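Long-range contacts in peptidoglycan-binding domain 1 (Burkholderia, PDB 5NM7), which probably binds and cleaves bacterial cell-wall peptidoglycan as a modular phage endolysin, joining a peptidoglycan-binding domain to a lysozyme-like muramidase domain: residues F45-L51 and T61-L65; R73-D79 and V205-L211. All coordinates share one frame; numbering follows the deposited sequence.

Interaction 1 of 2, residues F45-L51 and T61-L65. With GLY (glycine), chain C.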
ATOM      1  N   PHE A  45       4.026  19.835   5.591  1.00 23.44           N
ATOM      2  CA  PHE A  45       3.498  19.367   6.858  1.00 22.38           C
ATOM      3  C   PHE A  45       3.769  17.874   7.068  1.00 22.72           C
ATOM      4  O   PHE A  45       4.204  17.442   8.147  1.00 22.47           O
ATOM      5  CB  PHE A  45       1.985  19.627   6.966  1.00 22.64           C
ATOM      6  CG  PHE A  45       1.371  19.037   8.188  1.00 22.80           C
ATOM      7  CD1 PHE A  45       1.451  19.695   9.418  1.00 23.90           C
ATOM      8  CD2 PHE A  45       0.743  17.788   8.148  1.00 23.16           C
ATOM      9  CE1 PHE A  45       0.935  19.102  10.553  1.00 24.02           C
ATOM     10  CE2 PHE A  45       0.214  17.221   9.280  1.00 24.49           C
ATOM     11  CZ  PHE A  45       0.302  17.884  10.489  1.00 25.05           C
ATOM     12  N   GLN A  46       3.520  17.078   6.038  1.00 23.10           N
ATOM     13  CA  GLN A  46       3.686  15.640   6.178  1.00 23.41           C
ATOM     14  C   GLN A  46       5.145  15.297   6.460  1.00 24.84           C
ATOM     15  O   GLN A  46       5.443  14.515   7.358  1.00 24.86           O
ATOM     16  CB  GLN A  46       3.192  14.939   4.928  1.00 21.08           C
ATOM     17  CG  GLN A  46       1.670  14.946   4.757  1.00 20.47           C
ATOM     18  CD  GLN A  46       1.227  14.624   3.344  1.00 19.25           C
ATOM     19  OE1 GLN A  46       1.925  14.969   2.373  1.00 21.22           O
ATOM     20  NE2 GLN A  46       0.077  13.997   3.205  1.00 19.66           N
ATOM     21  N   ALA A  47       6.035  15.936   5.713  1.00 26.08           N
ATOM     22  CA  ALA A  47       7.468  15.642   5.799  1.00 29.54           C
ATOM     23  C   ALA A  47       7.996  15.948   7.168  1.00 30.12           C
ATOM     24  O   ALA A  47       8.721  15.148   7.747  1.00 31.52           O
ATOM     25  CB  ALA A  47       8.252  16.409   4.741  1.00 28.68           C
ATOM     26  N   THR A  48       7.587  17.086   7.717  1.00 32.66           N
ATOM     27  CA  THR A  48       8.115  17.538   8.997  1.00 33.30           C
ATOM     28  C   THR A  48       7.495  16.805  10.188  1.00 30.64           C
ATOM     29  O   THR A  48       8.117  16.766  11.229  1.00 34.07           O
ATOM     30  CB  THR A  48       7.986  19.054   9.169  1.00 36.09           C
ATOM     31  OG1 THR A  48       6.622  19.438   9.109  1.00 39.30           O
ATOM     32  CG2 THR A  48       8.757  19.776   8.086  1.00 38.62           C
ATOM     33  N   HIS A  49       6.330  16.179  10.030  1.00 31.63           N
ATOM     34  CA  HIS A  49       5.670  15.434  11.121  1.00 30.95           C
ATOM     35  C   HIS A  49       5.735  13.892  11.003  1.00 32.92           C
ATOM     36  O   HIS A  49       4.952  13.200  11.640  1.00 37.83           O
ATOM     37  CB  HIS A  49       4.223  15.887  11.251  1.00 32.89           C
ATOM     38  CG  HIS A  49       4.093  17.301  11.682  1.00 33.56           C
ATOM     39  ND1 HIS A  49       4.345  18.361  10.838  1.00 37.10           N
ATOM     40  CD2 HIS A  49       3.769  17.837  12.881  1.00 39.10           C
ATOM     41  CE1 HIS A  49       4.180  19.491  11.501  1.00 38.77           C
ATOM     42  NE2 HIS A  49       3.805  19.201  12.731  1.00 39.40           N
ATOM     43  N   GLY A  50       6.641  13.371  10.189  1.00 32.85           N
ATOM     44  CA  GLY A  50       6.824  11.921  10.050  1.00 34.04           C
ATOM     45  C   GLY A  50       5.703  11.192   9.330  1.00 33.26           C
ATOM     46  O   GLY A  50       5.392  10.043   9.649  1.00 36.40           O
ATOM     47  N   LEU A  51       5.043  11.874   8.400  1.00 27.15           N
ATOM     48  CA  LEU A  51       4.056  11.248   7.548  1.00 25.28           C
ATOM     49  C   LEU A  51       4.726  11.006   6.198  1.00 23.36           C
ATOM     50  O   LEU A  51       5.761  11.570   5.893  1.00 24.89           O
ATOM     51  CB  LEU A  51       2.846  12.157   7.346  1.00 26.93           C
ATOM     52  CG  LEU A  51       1.933  12.416   8.552  1.00 31.78           C
ATOM     53  CD1 LEU A  51       1.170  13.702   8.365  1.00 34.59           C
ATOM     54  CD2 LEU A  51       0.915  11.318   8.680  1.00 34.49           C
ATOM     55  N   THR A  61      -3.092  12.134   7.532  1.00 21.41           N
ATOM     56  CA  THR A  61      -2.727  13.542   7.635  1.00 21.41           C
ATOM     57  C   THR A  61      -3.724  14.283   8.529  1.00 23.40           C
ATOM     58  O   THR A  61      -3.296  15.056   9.408  1.00 23.17           O
ATOM     59  CB  THR A  61      -2.625  14.193   6.271  1.00 22.68           C
ATOM     60  OG1 THR A  61      -1.599  13.511   5.524  1.00 23.03           O
ATOM     61  CG2 THR A  61      -2.187  15.636   6.387  1.00 23.53           C
ATOM     62  N   TRP A  62      -5.004  14.033   8.326  1.00 24.18           N
ATOM     63  CA  TRP A  62      -6.045  14.659   9.156  1.00 26.95           C
ATOM     64  C   TRP A  62      -5.854  14.371  10.643  1.00 30.26           C
ATOM     65  O   TRP A  62      -5.992  15.277  11.483  1.00 28.69           O
ATOM     66  CB  TRP A  62      -7.443  14.250   8.731  1.00 27.15           C
ATOM     67  CG  TRP A  62      -7.963  15.022   7.582  1.00 27.34           C
ATOM     68  CD1 TRP A  62      -8.324  14.539   6.374  1.00 27.56           C
ATOM     69  CD2 TRP A  62      -8.205  16.429   7.542  1.00 29.20           C
ATOM     70  NE1 TRP A  62      -8.775  15.548   5.578  1.00 29.59           N
ATOM     71  CE2 TRP A  62      -8.731  16.722   6.274  1.00 27.36           C
ATOM     72  CE3 TRP A  62      -8.058  17.462   8.473  1.00 31.02           C
ATOM     73  CZ2 TRP A  62      -9.079  18.005   5.888  1.00 29.73           C
ATOM     74  CZ3 TRP A  62      -8.410  18.732   8.105  1.00 31.30           C
ATOM     75  CH2 TRP A  62      -8.916  19.004   6.819  1.00 31.14           C
ATOM     76  N   SER A  63      -5.530  13.128  10.972  1.00 26.12           N
ATOM     77  CA  SER A  63      -5.277  12.769  12.354  1.00 28.83           C
ATOM     78  C   SER A  63      -4.127  13.579  12.970  1.00 28.44           C
ATOM     79  O   SER A  63      -4.246  14.075  14.086  1.00 26.03           O
ATOM     80  CB  SER A  63      -5.067  11.247  12.500  1.00 30.49           C
ATOM     81  OG  SER A  63      -4.700  10.952  13.825  1.00 31.77           O
ATOM     82  N   THR A  64      -3.018  13.741  12.253  1.00 24.00           N
ATOM     83  CA  THR A  64      -1.897  14.525  12.775  1.00 26.06           C
ATOM     84  C   THR A  64      -2.220  15.997  12.788  1.00 27.39           C
ATOM     85  O   THR A  64      -1.875  16.734  13.725  1.00 26.07           O
ATOM     86  CB  THR A  64      -0.609  14.263  11.988  1.00 26.67           C
ATOM     87  OG1 THR A  64      -0.387  12.844  11.999  1.00 28.58           O
ATOM     88  CG2 THR A  64       0.563  14.966  12.637  1.00 28.87           C
ATOM     89  N   LEU A  65      -2.917  16.415  11.759  1.00 25.95           N
ATOM     90  CA  LEU A  65      -3.161  17.814  11.590  1.00 28.20           C
ATOM     91  C   LEU A  65      -4.199  18.340  12.601  1.00 28.11           C
ATOM     92  O   LEU A  65      -4.095  19.499  13.063  1.00 30.67           O
ATOM     93  CB  LEU A  65      -3.593  18.024  10.143  1.00 29.86           C
ATOM     94  CG  LEU A  65      -3.670  19.419   9.629  1.00 30.52           C
ATOM     95  CD1 LEU A  65      -2.345  20.142   9.769  1.00 31.04           C
ATOM     96  CD2 LEU A  65      -4.114  19.333   8.187  1.00 32.66           C
TER
HETATM   97  N   GLY C 301      -1.508  10.782   2.528  1.00 19.91           N
HETATM   98  CA  GLY C 301      -2.573   9.814   2.933  1.00 21.11           C
HETATM   99  C   GLY C 301      -3.198  10.115   4.287  1.00 20.80           C
HETATM  100  O   GLY C 301      -3.861   9.232   4.843  1.00 19.57           O
HETATM  101  OXT GLY C 301      -3.083  11.248   4.799  1.00 21.23           O
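Thr-61 meets Gln-46 through its hydroxyl and Phe-45 through its methyl, a division of labour that suits threonine. Gln-46 NE2 donates to Thr-61 OG1 over 2.9 Å, nearly straight (171°) and close to the plane of the amide. Thr-61 OG1 in turn donates to OXT of the bound glycine at 2.8 Å, and Thr-61 N gives the same oxygen a second bond. Gln-46 OE1 accepts from Gly-55 N and NE2 also bonds to Asp-54 OD1, which helps to fix the rotation of the amide. With CG2 anti to the backbone N (OG1 at chi1 -61°), the methyl of Thr-61 turns from the ligand toward Phe-45 CD2, and Leu-51 CD1 packs against the CA of Thr-61.

One turn on, Thr-64 splits in the same way. Its CG2 lies 3.6 Å from Phe-45 CZ and also touches His-49 CB, whereas Thr-64 OG1, bonded to the carbonyl of Arg-69, faces the end of Leu-51, 3.9 Å from Leu-51 CD2.

Leu-65 closes the row. Its CD1 stands over one face of the Phe-45 ring, 3.6 Å from the centroid and 17° off the normal, a CH-pi contact. On the opposite face His-49 ND1 sits toward the rim, Phe-45 CE1 lying over the centre of the imidazole; ND1 donates to Phe-45 O at 2.8 Å, on a lone pair in the carbonyl plane. Leu-21 and Ala-24 add to the apolar surroundings of Phe-45.

Apolar groups fill the interior, while the polar ends of Gln-46 and Thr-61 are turned to the glycine. This pairing of helices 36-48 and 59-67 belongs to the small helical fold of the PGBD-type peptidoglycan-binding domain, one of whose two glycine pockets Gln-46 and Thr-61 help to line.

Interaction 2 of 2, residues R73-D79 and V205-L211; sequences RHLTDAD and VSEAEQL. With GLY (glycine), chain E.
Glu-207 reaches across to the backbone of Arg-73, His-74 and Leu-75, its side chain running along that loop from Arg-73 O at CB and CG to Leu-75 N and His-74 at the tip. CB, at the first turn of helix 207-219, sits 3.3 Å from Arg-73 O, the carbonyl that accepts a 2.7 Å bond from Glu-207 N. CG remains beside the same oxygen. Beyond CG the chain is extended (chi2 -177°), which carries CD past the CA of His-74. At the tip, OE1 accepts from Leu-75 N at 2.8 Å; the N-H points almost straight at it (167°) but arrives from above the carboxylate plane. OE1 also touches Leu-75 CB and forms a salt bridge with Lys-60. OE2 lies near His-74 CD2, the ring and carboxylate planes being 27° apart, and takes a hydrogen bond from Gly-106 N.

Beside this polar strip, Leu-75 inserts its CD1 against the backbone of Ala-208 and 3.8 Å from Leu-211 CD2. The small methyl of Ala-208 lets the carboxylate of Asp-79 come close; that carboxylate also pairs with Arg-82. Asp-79 and Thr-76 form a capping box at the start of helix 77-87, and Ser-206 caps helix 207-219 by accepting from Glu-209 N. A water accepts from Ala-208 N and gives a weak bond to Arg-73 O, bridging the segments.

Two backbone N-H donors and a lysine hold the buried carboxylate, so the loop is tied to helix 207-219 through side chain and backbone alike.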
ATOM      1  N   ARG A  73       2.778   2.571  13.688  1.00 24.65           N
ATOM      2  CA  ARG A  73       2.636   1.504  12.647  1.00 26.50           C
ATOM      3  C   ARG A  73       2.634   2.080  11.232  1.00 22.85           C
ATOM      4  O   ARG A  73       2.725   1.312  10.247  1.00 22.67           O
ATOM      5  CB  ARG A  73       1.330   0.739  12.828  1.00 29.57           C
ATOM      6  CG  ARG A  73       1.314  -0.153  14.066  1.00 37.01           C
ATOM      7  CD  ARG A  73      -0.058  -0.778  14.278  1.00 41.47           C
ATOM      8  NE  ARG A  73      -0.969   0.168  14.922  1.00 48.79           N
ATOM      9  CZ  ARG A  73      -2.273   0.334  14.656  1.00 54.82           C
ATOM     10  NH1 ARG A  73      -2.910  -0.342  13.696  1.00 55.05           N
ATOM     11  NH2 ARG A  73      -2.961   1.234  15.363  1.00 58.47           N
ATOM     12  N   HIS A  74       2.421   3.387  11.102  1.00 19.48           N
ATOM     13  CA  HIS A  74       2.285   3.977   9.752  1.00 19.32           C
ATOM     14  C   HIS A  74       3.614   4.248   9.102  1.00 18.86           C
ATOM     15  O   HIS A  74       4.599   4.607   9.731  1.00 19.08           O
ATOM     16  CB  HIS A  74       1.433   5.247   9.800  1.00 21.10           C
ATOM     17  CG  HIS A  74       0.012   4.959  10.141  1.00 20.84           C
ATOM     18  ND1 HIS A  74      -0.895   5.941  10.466  1.00 24.69           N
ATOM     19  CD2 HIS A  74      -0.663   3.785  10.198  1.00 21.58           C
ATOM     20  CE1 HIS A  74      -2.073   5.383  10.698  1.00 23.29           C
ATOM     21  NE2 HIS A  74      -1.961   4.080  10.533  1.00 24.23           N
ATOM     22  N   LEU A  75       3.608   4.099   7.778  1.00 18.29           N
ATOM     23  CA  LEU A  75       4.777   4.371   6.983  1.00 19.98           C
ATOM     24  C   LEU A  75       5.173   5.831   7.076  1.00 18.66           C
ATOM     25  O   LEU A  75       4.320   6.714   7.150  1.00 19.54           O
ATOM     26  CB  LEU A  75       4.475   4.012   5.510  1.00 20.29           C
ATOM     27  CG  LEU A  75       5.625   3.598   4.631  1.00 21.23           C
ATOM     28  CD1 LEU A  75       6.218   2.275   5.128  1.00 20.24           C
ATOM     29  CD2 LEU A  75       5.180   3.488   3.183  1.00 22.06           C
ATOM     30  N   THR A  76       6.476   6.080   7.067  1.00 20.34           N
ATOM     31  CA  THR A  76       7.052   7.440   7.030  1.00 22.04           C
ATOM     32  C   THR A  76       7.833   7.714   5.734  1.00 22.53           C
ATOM     33  O   THR A  76       8.195   6.785   5.031  1.00 20.48           O
ATOM     34  CB  THR A  76       7.991   7.641   8.223  1.00 23.19           C
ATOM     35  OG1 THR A  76       9.206   6.895   8.010  1.00 23.82           O
ATOM     36  CG2 THR A  76       7.347   7.183   9.557  1.00 24.47           C
ATOM     37  N   ASP A  77       8.147   8.983   5.466  1.00 21.68           N
ATOM     38  CA  ASP A  77       9.050   9.364   4.366  1.00 23.49           C
ATOM     39  C   ASP A  77      10.358   8.603   4.415  1.00 21.69           C
ATOM     40  O   ASP A  77      10.868   8.154   3.378  1.00 21.85           O
ATOM     41  CB  ASP A  77       9.429  10.853   4.405  1.00 27.36           C
ATOM     42  CG  ASP A  77       8.497  11.710   3.637  1.00 32.23           C
ATOM     43  OD1 ASP A  77       7.650  11.180   2.868  1.00 27.70           O
ATOM     44  OD2 ASP A  77       8.618  12.953   3.807  1.00 38.76           O
ATOM     45  N   ALA A  78      10.900   8.463   5.629  1.00 22.40           N
ATOM     46  CA  ALA A  78      12.180   7.803   5.816  1.00 21.46           C
ATOM     47  C   ALA A  78      12.117   6.342   5.400  1.00 20.22           C
ATOM     48  O   ALA A  78      13.109   5.812   4.881  1.00 21.64           O
ATOM     49  CB  ALA A  78      12.671   7.908   7.249  1.00 22.93           C
ATOM     50  N   ASP A  79      10.988   5.677   5.634  1.00 18.65           N
ATOM     51  CA  ASP A  79      10.822   4.319   5.120  1.00 17.63           C
ATOM     52  C   ASP A  79      10.906   4.274   3.600  1.00 18.30           C
ATOM     53  O   ASP A  79      11.449   3.307   3.049  1.00 18.34           O
ATOM     54  CB  ASP A  79       9.499   3.698   5.556  1.00 17.49           C
ATOM     55  CG  ASP A  79       9.377   3.566   7.054  1.00 19.40           C
ATOM     56  OD1 ASP A  79      10.377   3.122   7.708  1.00 19.55           O
ATOM     57  OD2 ASP A  79       8.287   3.907   7.570  1.00 20.27           O
ATOM     58  N   VAL A 205       3.236  -6.134  12.357  1.00 20.85           N
ATOM     59  CA  VAL A 205       3.996  -5.182  13.138  1.00 22.39           C
ATOM     60  C   VAL A 205       3.799  -3.761  12.640  1.00 22.31           C
ATOM     61  O   VAL A 205       3.472  -2.850  13.405  1.00 22.20           O
ATOM     62  CB  VAL A 205       5.498  -5.533  13.136  1.00 23.78           C
ATOM     63  CG1 VAL A 205       6.354  -4.416  13.744  1.00 22.59           C
ATOM     64  CG2 VAL A 205       5.718  -6.838  13.897  1.00 25.68           C
ATOM     65  N   SER A 206       4.001  -3.526  11.341  1.00 21.07           N
ATOM     66  CA  SER A 206       3.988  -2.150  10.861  1.00 20.19           C
ATOM     67  C   SER A 206       3.898  -2.092   9.350  1.00 17.40           C
ATOM     68  O   SER A 206       4.160  -3.089   8.660  1.00 16.88           O
ATOM     69  CB  SER A 206       5.253  -1.421  11.257  1.00 19.95           C
ATOM     70  OG  SER A 206       6.389  -1.976  10.599  1.00 21.66           O
ATOM     71  N   GLU A 207       3.530  -0.908   8.864  1.00 17.82           N
ATOM     72  CA  GLU A 207       3.516  -0.685   7.408  1.00 18.42           C
ATOM     73  C   GLU A 207       4.931  -0.748   6.841  1.00 19.13           C
ATOM     74  O   GLU A 207       5.123  -1.162   5.690  1.00 18.71           O
ATOM     75  CB  GLU A 207       2.894   0.644   7.070  1.00 18.01           C
ATOM     76  CG  GLU A 207       1.392   0.607   7.277  1.00 18.49           C
ATOM     77  CD  GLU A 207       0.700   1.896   6.873  1.00 17.85           C
ATOM     78  OE1 GLU A 207       1.412   2.857   6.506  1.00 19.24           O
ATOM     79  OE2 GLU A 207      -0.552   1.919   6.935  1.00 18.60           O
ATOM     80  N   ALA A 208       5.915  -0.342   7.632  1.00 18.66           N
ATOM     81  CA  ALA A 208       7.314  -0.494   7.219  1.00 18.74           C
ATOM     82  C   ALA A 208       7.672  -1.943   6.872  1.00 19.79           C
ATOM     83  O   ALA A 208       8.343  -2.194   5.881  1.00 19.61           O
ATOM     84  CB  ALA A 208       8.244   0.068   8.287  1.00 20.37           C
ATOM     85  N   GLU A 209       7.209  -2.904   7.689  1.00 18.53           N
ATOM     86  CA  GLU A 209       7.429  -4.301   7.385  1.00 19.79           C
ATOM     87  C   GLU A 209       6.680  -4.732   6.134  1.00 18.20           C
ATOM     88  O   GLU A 209       7.173  -5.535   5.357  1.00 17.94           O
ATOM     89  CB  GLU A 209       7.047  -5.206   8.562  1.00 22.08           C
ATOM     90  CG  GLU A 209       7.989  -5.069   9.746  1.00 23.96           C
ATOM     91  CD  GLU A 209       9.402  -5.614   9.453  1.00 29.40           C
ATOM     92  OE1 GLU A 209       9.522  -6.533   8.630  1.00 29.15           O
ATOM     93  OE2 GLU A 209      10.402  -5.156  10.054  1.00 36.88           O
ATOM     94  N   GLN A 210       5.498  -4.171   5.935  1.00 15.60           N
ATOM     95  CA  GLN A 210       4.693  -4.472   4.758  1.00 16.41           C
ATOM     96  C   GLN A 210       5.368  -3.947   3.493  1.00 15.58           C
ATOM     97  O   GLN A 210       5.357  -4.626   2.471  1.00 17.23           O
ATOM     98  CB  GLN A 210       3.325  -3.871   4.936  1.00 15.90           C
ATOM     99  CG  GLN A 210       2.588  -4.522   6.078  1.00 16.99           C
ATOM    100  CD  GLN A 210       1.255  -3.859   6.344  1.00 17.49           C
ATOM    101  OE1 GLN A 210       0.839  -2.965   5.621  1.00 15.96           O
ATOM    102  NE2 GLN A 210       0.563  -4.339   7.360  1.00 16.67           N
ATOM    103  N   LEU A 211       5.938  -2.758   3.583  1.00 16.43           N
ATOM    104  CA  LEU A 211       6.761  -2.196   2.481  1.00 15.85           C
ATOM    105  C   LEU A 211       8.017  -3.045   2.250  1.00 16.95           C
ATOM    106  O   LEU A 211       8.413  -3.234   1.107  1.00 17.64           O
ATOM    107  CB  LEU A 211       7.193  -0.780   2.757  1.00 16.49           C
ATOM    108  CG  LEU A 211       8.135  -0.070   1.757  1.00 17.42           C
ATOM    109  CD1 LEU A 211       7.517   0.034   0.377  1.00 17.21           C
ATOM    110  CD2 LEU A 211       8.496   1.292   2.287  1.00 18.80           C
TER
HETATM  111  N   GLY E 303      12.922  -1.425   3.151  1.00 33.47           N
HETATM  112  CA  GLY E 303      11.552  -0.825   3.308  1.00 37.15           C
HETATM  113  C   GLY E 303      11.200  -0.576   4.753  1.00 37.57           C
HETATM  114  O   GLY E 303      12.061  -0.838   5.586  1.00 44.30           O
HETATM  115  OXT GLY E 303      10.107  -0.093   5.129  1.00 32.09           O
HETATM  116  O   HOH W   1       5.836   1.623   9.825  1.00 25.79           O
HETATM  117  O   HOH W   2       1.722   6.232   6.055  1.00 22.73           O

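How the interactions relate
Interactions 1 and 2 follow each other along the chain, their centres about 14 Å apart. Interaction 1 lies within the peptidoglycan-binding domain; interaction 2 joins the chain leading into helix 77-87 to a helix of the muramidase. They touch directly: Gly-50 O packs 3.5 Å from Thr-76 CG2, and Leu-51 O lies equally far from Asp-77 CG, so the turn after helix 36-48 rests on the start of helix 77-87. Lys-60, the partner of Glu-207, is a second bridge, for its backbone N binds the glycine held by Thr-61. Asp-79, Ala-208 and Leu-211 line a separate glycine pocket, each contact thus bordering its own ligand.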